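Local coordinates for flap endonuclease 1 (Desulfurococcus amylolyticus, PDB 3ORY), which probably cleaves branched DNA, cutting off single-stranded 5' flaps during replication and repair, at residues M11-K16 with I245-D250; L61-G66 with E325-I330; A172-K177 with D304-E309. All blocks are in the same frame, centred on the assembly; numbering follows the deposited sequence.

Interaction 1 (M11-K16 with I245-D250); sequences MGVDLK and ILLGTD
Val13 and Leu247 bring their CA atoms within 6.9 Å of each other, the nearest backbone approach between an extended N-terminal loop, 11-16, and the C-terminal end of helix 237-247. With helix 261-271, this helix forms what is probably the helix-two-turn-helix motif with which flap endonucleases hold duplex DNA. Gly248 ends the helix with a positive phi of 121°, and with this backbone a CB would run into the carbonyl oxygen of Leu247. No hydrogen bond links the two segments directly, so the contact illustrates how a helix end can be packed by apolar branches. Leu247 does most of this work: its CD1 reaches Leu15 CD2 at 3.6 Å, the two side chains running at a slant to one another, and lies 3.9 Å from Asp14 O. Val13 spreads its two methyls over the helix end: CG1, anti to the backbone N (chi1 175°), stands 4.2 Å from Leu247 CD1, which leaves CG2 to approach Gly248 O at 3.9 Å. Leu247 also packs on Pro261 and Ala264 of helix 261-271. Arg103 bridges the segments, its NE donating to Gly12 O and its NH2, weakly, to Leu247 O. Further along the loop an Asx turn fixes its bend, Lys16 N donating to Asp14 OD1 at 3.0 Å from 39° above the carboxylate plane.

Interaction 2 (L61-G66 with E325-I330); sequences LMDNNG and EHDFSI
An Asx turn at Asp63, inside a type I beta turn from Asp63 to Gly66, meets the short connection between helices 315-325 and 330-347. Asp63 and His326 are the residues of closest backbone approach, their CA atoms 5.1 Å apart, and between their side chains runs a His-carboxylate hydrogen bond: His326 ND1 donates to Asp63 OD2 over 3.1 Å with an N-H...O angle of 147°. The oxygen uses its anti lone pair; carboxylate and imidazole planes are nearly coplanar, 14° apart, and OD2 stands at the ring edge, somewhat tilted from its plane. What puts it there is the first torsion of Asp63: CG sits between the backbone N and the carbonyl carbon (chi1 67°), which lets one carboxylate serve both the turn and the partner segment. The other oxygen, Asp63 OD1, takes the Asn65 N-H at 2.8 Å from well above the carboxylate plane, closing the Asx turn, while Gly66 N bonds to Asp63 O at 3.1 Å to close the beta turn. A second link runs the opposite way. Asp327, in a left-handed backbone conformation, accepts the Asn64 N-H on OD2 in a nearly straight bond of 2.8 Å, again from well above the carboxylate plane. Behind the interface, His326 packs on Leu72 of helix 70-84, and the Ser329 side chain caps the helix that follows. The two acids stand fairly close, Asp63 OD1 4.6 Å from Asp327 OD2, with their carboxylate planes almost perpendicular. Arg67 forms a salt bridge with Asp63 OD2, so this oxygen is gripped by both the guanidinium and the imidazole; the carboxylates may favour a protonated His326, though Arg67 would probably offset part of this.

Interaction 3 (A172-K177 with D304-E309); sequences AYIVKK and DNYRIE
A surface contact, part polar and part apolar, joins the C-terminal end of helix 167-176 to the loop that precedes helix 315-325. Tyr173 supplies the polar link: its OH donates to Asp304 OD1 at 2.6 Å, meeting the oxygen on the syn side, 27° out of the carboxylate plane. The ring is backed on one face by CG of Lys177, one helical turn on. With CG anti to the backbone N (chi1 -174°), Tyr173 projects its hydroxyl over to the loop. A phenylalanine here would probably leave Asp304 without this hydroxyl partner, and its carboxylate freer to turn. Deeper in, Ile174 takes the apolar share: CG1 lies over the face of the Tyr306 ring, shifted toward its hydroxyl-bearing rim, 4.1 Å from its centroid in a CH-pi contact, and CG2 meets Ile308 CD1 at 4.0 Å. Ile174 also packs on Val39 of strand 37-41, carrying the contact toward the sheet. The Tyr306 hydroxyl bonds to Asp179, while Lys177 crosses near it at a slant, CB 3.6 Å from Tyr306 OH. Lys177 NZ, 4.6 Å from Asp304 OD1, is too far for a salt bridge, but its positive charge would probably still help to stabilise the carboxylate that Tyr173 holds.

Overall arrangement
The three contacts pin distant parts of one chain together without touching one another. Interactions 1 and 2 lie on opposite sides of the chain's centre, with centres 35 Å apart and nearest atoms about 17 Å apart. Interaction 3 is closer to interaction 1, about 13 Å between nearest atoms, than to interaction 2, about 21 Å. In sequence, interaction 1 interlaces with both of the others, whereas both segments of interaction 3 fall between those of interaction 2. The backbone N of Val13 donates to Asp189 OD1, consistent with interaction 1 lying near the region where this family gathers its metal-binding acids; interaction 3 sits where helix 167-176 leads into strand 182-184, and interaction 2 is peripheral.

Interaction 1 (M11-K16 with I245-D250)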
loop_
_atom_site.group_PDB
_atom_site.type_symbol
_atom_site.label_atom_id
_atom_site.label_comp_id
_atom_site.label_asym_id
_atom_site.label_seq_id
_atom_site.Cartn_x
_atom_site.Cartn_y
_atom_site.Cartn_z
ATOM N N MET A 11 -1.554 -6.129 -2.423
ATOM C CA MET A 11 -1.026 -6.897 -1.286
ATOM C C MET A 11 -2.096 -7.148 -0.217
ATOM O O MET A 11 -1.775 -7.549 0.909
ATOM C CB MET A 11 0.167 -6.172 -0.646
ATOM C CG MET A 11 1.381 -5.952 -1.557
ATOM S SD MET A 11 2.001 -7.438 -2.347
ATOM C CE MET A 11 2.489 -8.454 -0.956
ATOM N N GLY A 12 -3.363 -6.931 -0.564
ATOM C CA GLY A 12 -4.416 -7.016 0.432
ATOM C C GLY A 12 -5.760 -7.346 -0.164
ATOM O O GLY A 12 -5.924 -8.371 -0.818
ATOM N N VAL A 13 -6.728 -6.471 0.087
ATOM C CA VAL A 13 -8.052 -6.610 -0.482
ATOM C C VAL A 13 -8.178 -5.576 -1.596
ATOM O O VAL A 13 -8.157 -4.375 -1.338
ATOM C CB VAL A 13 -9.136 -6.389 0.603
ATOM C CG1 VAL A 13 -10.541 -6.410 -0.006
ATOM C CG2 VAL A 13 -9.004 -7.437 1.718
ATOM N N ASP A 14 -8.285 -6.047 -2.835
ATOM C CA ASP A 14 -8.358 -5.156 -3.989
ATOM C C ASP A 14 -9.813 -5.067 -4.493
ATOM O O ASP A 14 -10.374 -6.053 -4.967
ATOM C CB ASP A 14 -7.401 -5.636 -5.088
ATOM C CG ASP A 14 -7.380 -4.720 -6.321
ATOM O OD1 ASP A 14 -7.967 -3.615 -6.302
ATOM O OD2 ASP A 14 -6.743 -5.119 -7.322
ATOM N N LEU A 15 -10.404 -3.880 -4.367
ATOM C CA LEU A 15 -11.799 -3.638 -4.766
ATOM C C LEU A 15 -11.888 -2.721 -5.982
ATOM O O LEU A 15 -12.972 -2.252 -6.337
ATOM C CB LEU A 15 -12.583 -3.022 -3.603
ATOM C CG LEU A 15 -12.603 -3.781 -2.271
ATOM C CD1 LEU A 15 -13.440 -3.001 -1.258
ATOM C CD2 LEU A 15 -13.149 -5.185 -2.454
ATOM N N LYS A 16 -10.745 -2.470 -6.618
ATOM C CA LYS A 16 -10.653 -1.503 -7.714
ATOM C C LYS A 16 -11.819 -1.528 -8.697
ATOM O O LYS A 16 -12.387 -0.481 -9.010
ATOM C CB LYS A 16 -9.332 -1.674 -8.475
ATOM C CG LYS A 16 -9.048 -0.563 -9.477
ATOM C CD LYS A 16 -7.624 -0.687 -10.049
ATOM C CE LYS A 16 -7.257 0.545 -10.877
ATOM N NZ LYS A 16 -8.249 0.805 -11.960
ATOM N N ILE A 245 -13.951 -10.590 3.037
ATOM C CA ILE A 245 -13.807 -11.957 3.543
ATOM C C ILE A 245 -13.915 -12.978 2.399
ATOM O O ILE A 245 -13.175 -13.975 2.367
ATOM C CB ILE A 245 -14.824 -12.244 4.682
ATOM C CG1 ILE A 245 -14.473 -11.417 5.931
ATOM C CG2 ILE A 245 -14.870 -13.736 5.016
ATOM C CD1 ILE A 245 -15.549 -11.387 7.028
ATOM N N LEU A 246 -14.820 -12.721 1.456
ATOM C CA LEU A 246 -14.961 -13.608 0.296
ATOM C C LEU A 246 -13.711 -13.579 -0.569
ATOM O O LEU A 246 -13.322 -14.596 -1.162
ATOM C CB LEU A 246 -16.194 -13.240 -0.532
ATOM C CG LEU A 246 -17.540 -13.541 0.128
ATOM C CD1 LEU A 246 -18.682 -13.180 -0.813
ATOM C CD2 LEU A 246 -17.620 -15.006 0.510
ATOM N N LEU A 247 -13.084 -12.411 -0.629
ATOM C CA LEU A 247 -11.857 -12.247 -1.402
ATOM C C LEU A 247 -10.624 -12.802 -0.670
ATOM O O LEU A 247 -9.693 -13.318 -1.308
ATOM C CB LEU A 247 -11.668 -10.775 -1.790
ATOM C CG LEU A 247 -12.781 -10.172 -2.662
ATOM C CD1 LEU A 247 -12.443 -8.712 -2.982
ATOM C CD2 LEU A 247 -12.971 -10.976 -3.949
ATOM N N GLY A 248 -10.630 -12.708 0.656
ATOM C CA GLY A 248 -9.562 -13.266 1.471
ATOM C C GLY A 248 -8.840 -12.254 2.344
ATOM O O GLY A 248 -8.363 -11.231 1.852
ATOM N N THR A 249 -8.754 -12.550 3.644
ATOM C CA THR A 249 -8.095 -11.677 4.626
ATOM C C THR A 249 -6.937 -12.428 5.280
ATOM O O THR A 249 -6.699 -13.594 4.960
ATOM C CB THR A 249 -9.082 -11.247 5.734
ATOM O OG1 THR A 249 -9.425 -12.391 6.525
ATOM C CG2 THR A 249 -10.375 -10.655 5.127
ATOM N N ASP A 250 -6.224 -11.783 6.207
ATOM C CA ASP A 250 -5.198 -12.484 6.992
ATOM C C ASP A 250 -5.749 -13.728 7.683
ATOM O O ASP A 250 -5.017 -14.689 7.924
ATOM C CB ASP A 250 -4.608 -11.561 8.076
ATOM C CG ASP A 250 -3.572 -10.603 7.534
ATOM O OD1 ASP A 250 -2.893 -10.927 6.519
ATOM O OD2 ASP A 250 -3.409 -9.528 8.148
#

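Interaction 2 (L61-G66 with E325-I330)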
loop_
_atom_site.group_PDB
_atom_site.type_symbol
_atom_site.label_atom_id
_atom_site.label_comp_id
_atom_site.label_asym_id
_atom_site.label_seq_id
_atom_site.Cartn_x
_atom_site.Cartn_y
_atom_site.Cartn_z
ATOM N N LEU A 61 16.936 -2.385 -7.241
ATOM C CA LEU A 61 18.105 -1.636 -6.816
ATOM C C LEU A 61 18.817 -2.439 -5.734
ATOM O O LEU A 61 18.172 -3.074 -4.888
ATOM C CB LEU A 61 17.718 -0.253 -6.285
ATOM C CG LEU A 61 17.055 0.800 -7.187
ATOM C CD1 LEU A 61 16.989 2.121 -6.439
ATOM C CD2 LEU A 61 17.766 1.006 -8.544
ATOM N N MET A 62 20.145 -2.429 -5.776
ATOM C CA MET A 62 20.949 -3.198 -4.844
ATOM C C MET A 62 22.187 -2.420 -4.415
ATOM O O MET A 62 22.699 -1.607 -5.180
ATOM C CB MET A 62 21.333 -4.551 -5.458
ATOM C CG MET A 62 20.194 -5.594 -5.440
ATOM S SD MET A 62 20.592 -7.099 -6.359
ATOM C CE MET A 62 20.588 -6.498 -8.045
ATOM N N ASP A 63 22.638 -2.647 -3.185
ATOM C CA ASP A 63 23.872 -2.044 -2.708
ATOM C C ASP A 63 25.071 -2.934 -3.066
ATOM O O ASP A 63 24.903 -3.959 -3.735
ATOM C CB ASP A 63 23.798 -1.716 -1.207
ATOM C CG ASP A 63 23.719 -2.956 -0.313
ATOM O OD1 ASP A 63 24.114 -4.061 -0.738
ATOM O OD2 ASP A 63 23.270 -2.808 0.842
ATOM N N ASN A 64 26.266 -2.543 -2.626
ATOM C CA ASN A 64 27.494 -3.281 -2.939
ATOM C C ASN A 64 27.652 -4.595 -2.174
ATOM O O ASN A 64 28.557 -5.382 -2.465
ATOM C CB ASN A 64 28.725 -2.396 -2.718
ATOM C CG ASN A 64 28.832 -1.273 -3.738
ATOM O OD1 ASN A 64 28.257 -1.339 -4.825
ATOM N ND2 ASN A 64 29.575 -0.235 -3.389
ATOM N N ASN A 65 26.790 -4.810 -1.184
ATOM C CA ASN A 65 26.742 -6.063 -0.441
ATOM C C ASN A 65 25.679 -7.002 -1.018
ATOM O O ASN A 65 25.322 -8.002 -0.399
ATOM C CB ASN A 65 26.476 -5.794 1.050
ATOM C CG ASN A 65 27.751 -5.494 1.841
ATOM O OD1 ASN A 65 28.794 -6.117 1.630
ATOM N ND2 ASN A 65 27.660 -4.549 2.772
ATOM N N GLY A 66 25.179 -6.664 -2.206
ATOM C CA GLY A 66 24.128 -7.428 -2.878
ATOM C C GLY A 66 22.715 -7.308 -2.310
ATOM O O GLY A 66 21.817 -8.021 -2.752
ATOM N N GLU A 325 25.947 3.012 4.212
ATOM C CA GLU A 325 25.495 1.644 4.442
ATOM C C GLU A 325 24.883 0.984 3.205
ATOM O O GLU A 325 24.906 -0.249 3.092
ATOM C CB GLU A 325 24.498 1.608 5.596
ATOM C CG GLU A 325 25.142 1.826 6.968
ATOM C CD GLU A 325 24.129 2.051 8.093
ATOM O OE1 GLU A 325 22.983 1.551 8.012
ATOM O OE2 GLU A 325 24.492 2.744 9.067
ATOM N N HIS A 326 24.334 1.785 2.290
ATOM C CA HIS A 326 23.594 1.226 1.155
ATOM C C HIS A 326 24.014 1.735 -0.231
ATOM O O HIS A 326 23.337 1.482 -1.240
ATOM C CB HIS A 326 22.081 1.353 1.384
ATOM C CG HIS A 326 21.587 0.536 2.540
ATOM N ND1 HIS A 326 21.521 -0.839 2.500
ATOM C CD2 HIS A 326 21.157 0.898 3.773
ATOM C CE1 HIS A 326 21.061 -1.291 3.655
ATOM N NE2 HIS A 326 20.834 -0.258 4.446
ATOM N N ASP A 327 25.133 2.455 -0.263
ATOM C CA ASP A 327 25.827 2.814 -1.508
ATOM C C ASP A 327 25.028 3.677 -2.486
ATOM O O ASP A 327 25.279 3.638 -3.692
ATOM C CB ASP A 327 26.373 1.550 -2.193
ATOM C CG ASP A 327 27.258 0.740 -1.274
ATOM O OD1 ASP A 327 28.347 1.239 -0.926
ATOM O OD2 ASP A 327 26.864 -0.385 -0.879
ATOM N N PHE A 328 24.077 4.457 -1.965
ATOM C CA PHE A 328 23.361 5.455 -2.768
ATOM C C PHE A 328 24.348 6.537 -3.188
ATOM O O PHE A 328 25.362 6.756 -2.518
ATOM C CB PHE A 328 22.253 6.116 -1.951
ATOM C CG PHE A 328 20.982 5.321 -1.861
ATOM C CD1 PHE A 328 19.787 5.864 -2.320
ATOM C CD2 PHE A 328 20.963 4.044 -1.288
ATOM C CE1 PHE A 328 18.592 5.149 -2.229
ATOM C CE2 PHE A 328 19.771 3.315 -1.193
ATOM C CZ PHE A 328 18.583 3.871 -1.666
ATOM N N SER A 329 24.044 7.230 -4.279
ATOM C CA SER A 329 24.907 8.307 -4.755
ATOM C C SER A 329 24.922 9.499 -3.795
ATOM O O SER A 329 23.868 10.049 -3.469
ATOM C CB SER A 329 24.461 8.780 -6.141
ATOM O OG SER A 329 24.844 10.133 -6.333
ATOM N N ILE A 330 26.121 9.917 -3.384
ATOM C CA ILE A 330 26.271 11.056 -2.478
ATOM C C ILE A 330 25.726 12.363 -3.077
ATOM O O ILE A 330 25.117 13.169 -2.368
ATOM C CB ILE A 330 27.739 11.221 -1.975
ATOM C CG1 ILE A 330 27.841 12.352 -0.943
ATOM C CG2 ILE A 330 28.714 11.450 -3.143
ATOM C CD1 ILE A 330 26.964 12.167 0.283
#

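Interaction 3 (A172-K177 with D304-E309)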
loop_
_atom_site.group_PDB
_atom_site.type_symbol
_atom_site.label_atom_id
_atom_site.label_comp_id
_atom_site.label_asym_id
_atom_site.label_seq_id
_atom_site.Cartn_x
_atom_site.Cartn_y
_atom_site.Cartn_z
ATOM N N ALA A 172 -6.832 3.399 9.705
ATOM C CA ALA A 172 -8.264 3.734 9.750
ATOM C C ALA A 172 -8.653 4.407 11.061
ATOM O O ALA A 172 -9.407 5.387 11.064
ATOM C CB ALA A 172 -9.123 2.481 9.525
ATOM N N TYR A 173 -8.149 3.870 12.176
ATOM C CA TYR A 173 -8.470 4.406 13.502
ATOM C C TYR A 173 -7.935 5.826 13.722
ATOM O O TYR A 173 -8.617 6.668 14.311
ATOM C CB TYR A 173 -7.965 3.473 14.606
ATOM C CG TYR A 173 -8.381 3.901 16.004
ATOM C CD1 TYR A 173 -9.714 3.781 16.434
ATOM C CD2 TYR A 173 -7.444 4.419 16.899
ATOM C CE1 TYR A 173 -10.097 4.173 17.731
ATOM C CE2 TYR A 173 -7.817 4.815 18.196
ATOM C CZ TYR A 173 -9.136 4.697 18.596
ATOM O OH TYR A 173 -9.481 5.088 19.869
ATOM N N ILE A 174 -6.712 6.084 13.266
ATOM C CA ILE A 174 -6.146 7.434 13.318
ATOM C C ILE A 174 -7.033 8.453 12.566
ATOM O O ILE A 174 -7.271 9.578 13.051
ATOM C CB ILE A 174 -4.672 7.439 12.809
ATOM C CG1 ILE A 174 -3.786 6.653 13.791
ATOM C CG2 ILE A 174 -4.139 8.867 12.632
ATOM C CD1 ILE A 174 -2.387 6.266 13.227
ATOM N N VAL A 175 -7.536 8.061 11.401
ATOM C CA VAL A 175 -8.458 8.927 10.661
ATOM C C VAL A 175 -9.791 9.094 11.413
ATOM O O VAL A 175 -10.307 10.208 11.498
ATOM C CB VAL A 175 -8.703 8.437 9.216
ATOM C CG1 VAL A 175 -9.571 9.445 8.451
ATOM C CG2 VAL A 175 -7.375 8.250 8.476
ATOM N N LYS A 176 -10.323 7.993 11.963
ATOM C CA LYS A 176 -11.542 8.029 12.795
ATOM C C LYS A 176 -11.437 9.030 13.939
ATOM O O LYS A 176 -12.406 9.741 14.248
ATOM C CB LYS A 176 -11.832 6.664 13.405
ATOM C CG LYS A 176 -12.462 5.643 12.481
ATOM C CD LYS A 176 -12.769 4.387 13.297
ATOM C CE LYS A 176 -13.143 3.210 12.436
ATOM N NZ LYS A 176 -13.658 2.093 13.280
ATOM N N LYS A 177 -10.265 9.067 14.573
ATOM C CA LYS A 177 -10.010 9.945 15.717
ATOM C C LYS A 177 -9.821 11.418 15.332
ATOM O O LYS A 177 -9.690 12.269 16.203
ATOM C CB LYS A 177 -8.779 9.459 16.506
ATOM C CG LYS A 177 -8.941 8.100 17.192
ATOM C CD LYS A 177 -10.168 8.032 18.100
ATOM C CE LYS A 177 -9.881 8.610 19.475
ATOM N NZ LYS A 177 -11.154 8.775 20.244
ATOM N N ASP A 304 -4.826 4.028 21.182
ATOM C CA ASP A 304 -4.794 5.474 21.408
ATOM C C ASP A 304 -3.404 5.946 21.767
ATOM O O ASP A 304 -3.176 7.149 21.919
ATOM C CB ASP A 304 -5.708 5.837 22.584
ATOM C CG ASP A 304 -7.153 5.741 22.235
ATOM O OD1 ASP A 304 -7.520 6.140 21.115
ATOM O OD2 ASP A 304 -7.928 5.269 23.091
ATOM N N ASN A 305 -2.487 4.994 21.932
ATOM C CA ASN A 305 -1.141 5.263 22.416
ATOM C C ASN A 305 -0.198 5.654 21.273
ATOM O O ASN A 305 0.663 4.876 20.869
ATOM C CB ASN A 305 -0.617 4.044 23.202
ATOM C CG ASN A 305 0.798 4.234 23.728
ATOM O OD1 ASN A 305 1.198 5.345 24.066
ATOM N ND2 ASN A 305 1.561 3.136 23.807
ATOM N N TYR A 306 -0.402 6.852 20.738
ATOM C CA TYR A 306 0.448 7.408 19.696
ATOM C C TYR A 306 0.411 8.916 19.819
ATOM O O TYR A 306 -0.552 9.476 20.340
ATOM C CB TYR A 306 -0.008 6.985 18.286
ATOM C CG TYR A 306 -1.413 7.432 17.901
ATOM C CD1 TYR A 306 -1.656 8.717 17.409
ATOM C CD2 TYR A 306 -2.500 6.556 18.023
ATOM C CE1 TYR A 306 -2.956 9.129 17.068
ATOM C CE2 TYR A 306 -3.790 6.950 17.677
ATOM C CZ TYR A 306 -4.011 8.235 17.203
ATOM O OH TYR A 306 -5.289 8.605 16.872
ATOM N N ARG A 307 1.453 9.571 19.328
ATOM C CA ARG A 307 1.476 11.029 19.282
ATOM C C ARG A 307 2.293 11.467 18.075
ATOM O O ARG A 307 3.523 11.391 18.088
ATOM C CB ARG A 307 2.021 11.620 20.595
ATOM C CG ARG A 307 2.151 13.151 20.591
ATOM C CD ARG A 307 1.768 13.761 21.938
ATOM N NE ARG A 307 2.093 15.188 22.025
ATOM C CZ ARG A 307 2.798 15.745 23.012
ATOM N NH1 ARG A 307 3.251 15.004 24.020
ATOM N NH2 ARG A 307 3.038 17.053 23.000
ATOM N N ILE A 308 1.592 11.931 17.045
ATOM C CA ILE A 308 2.186 12.239 15.749
ATOM C C ILE A 308 2.882 13.606 15.744
ATOM O O ILE A 308 2.224 14.658 15.757
ATOM C CB ILE A 308 1.124 12.170 14.632
ATOM C CG1 ILE A 308 0.434 10.792 14.627
ATOM C CG2 ILE A 308 1.743 12.485 13.282
ATOM C CD1 ILE A 308 -0.902 10.785 13.910
ATOM N N GLU A 309 4.214 13.571 15.729
ATOM C CA GLU A 309 5.034 14.787 15.715
ATOM C C GLU A 309 6.124 14.681 14.657
ATOM O O GLU A 309 6.684 13.610 14.440
ATOM C CB GLU A 309 5.680 15.029 17.083
ATOM C CG GLU A 309 4.699 15.361 18.210
ATOM C CD GLU A 309 5.386 15.544 19.556
ATOM O OE1 GLU A 309 6.529 15.060 19.729
ATOM O OE2 GLU A 309 4.782 16.178 20.448
#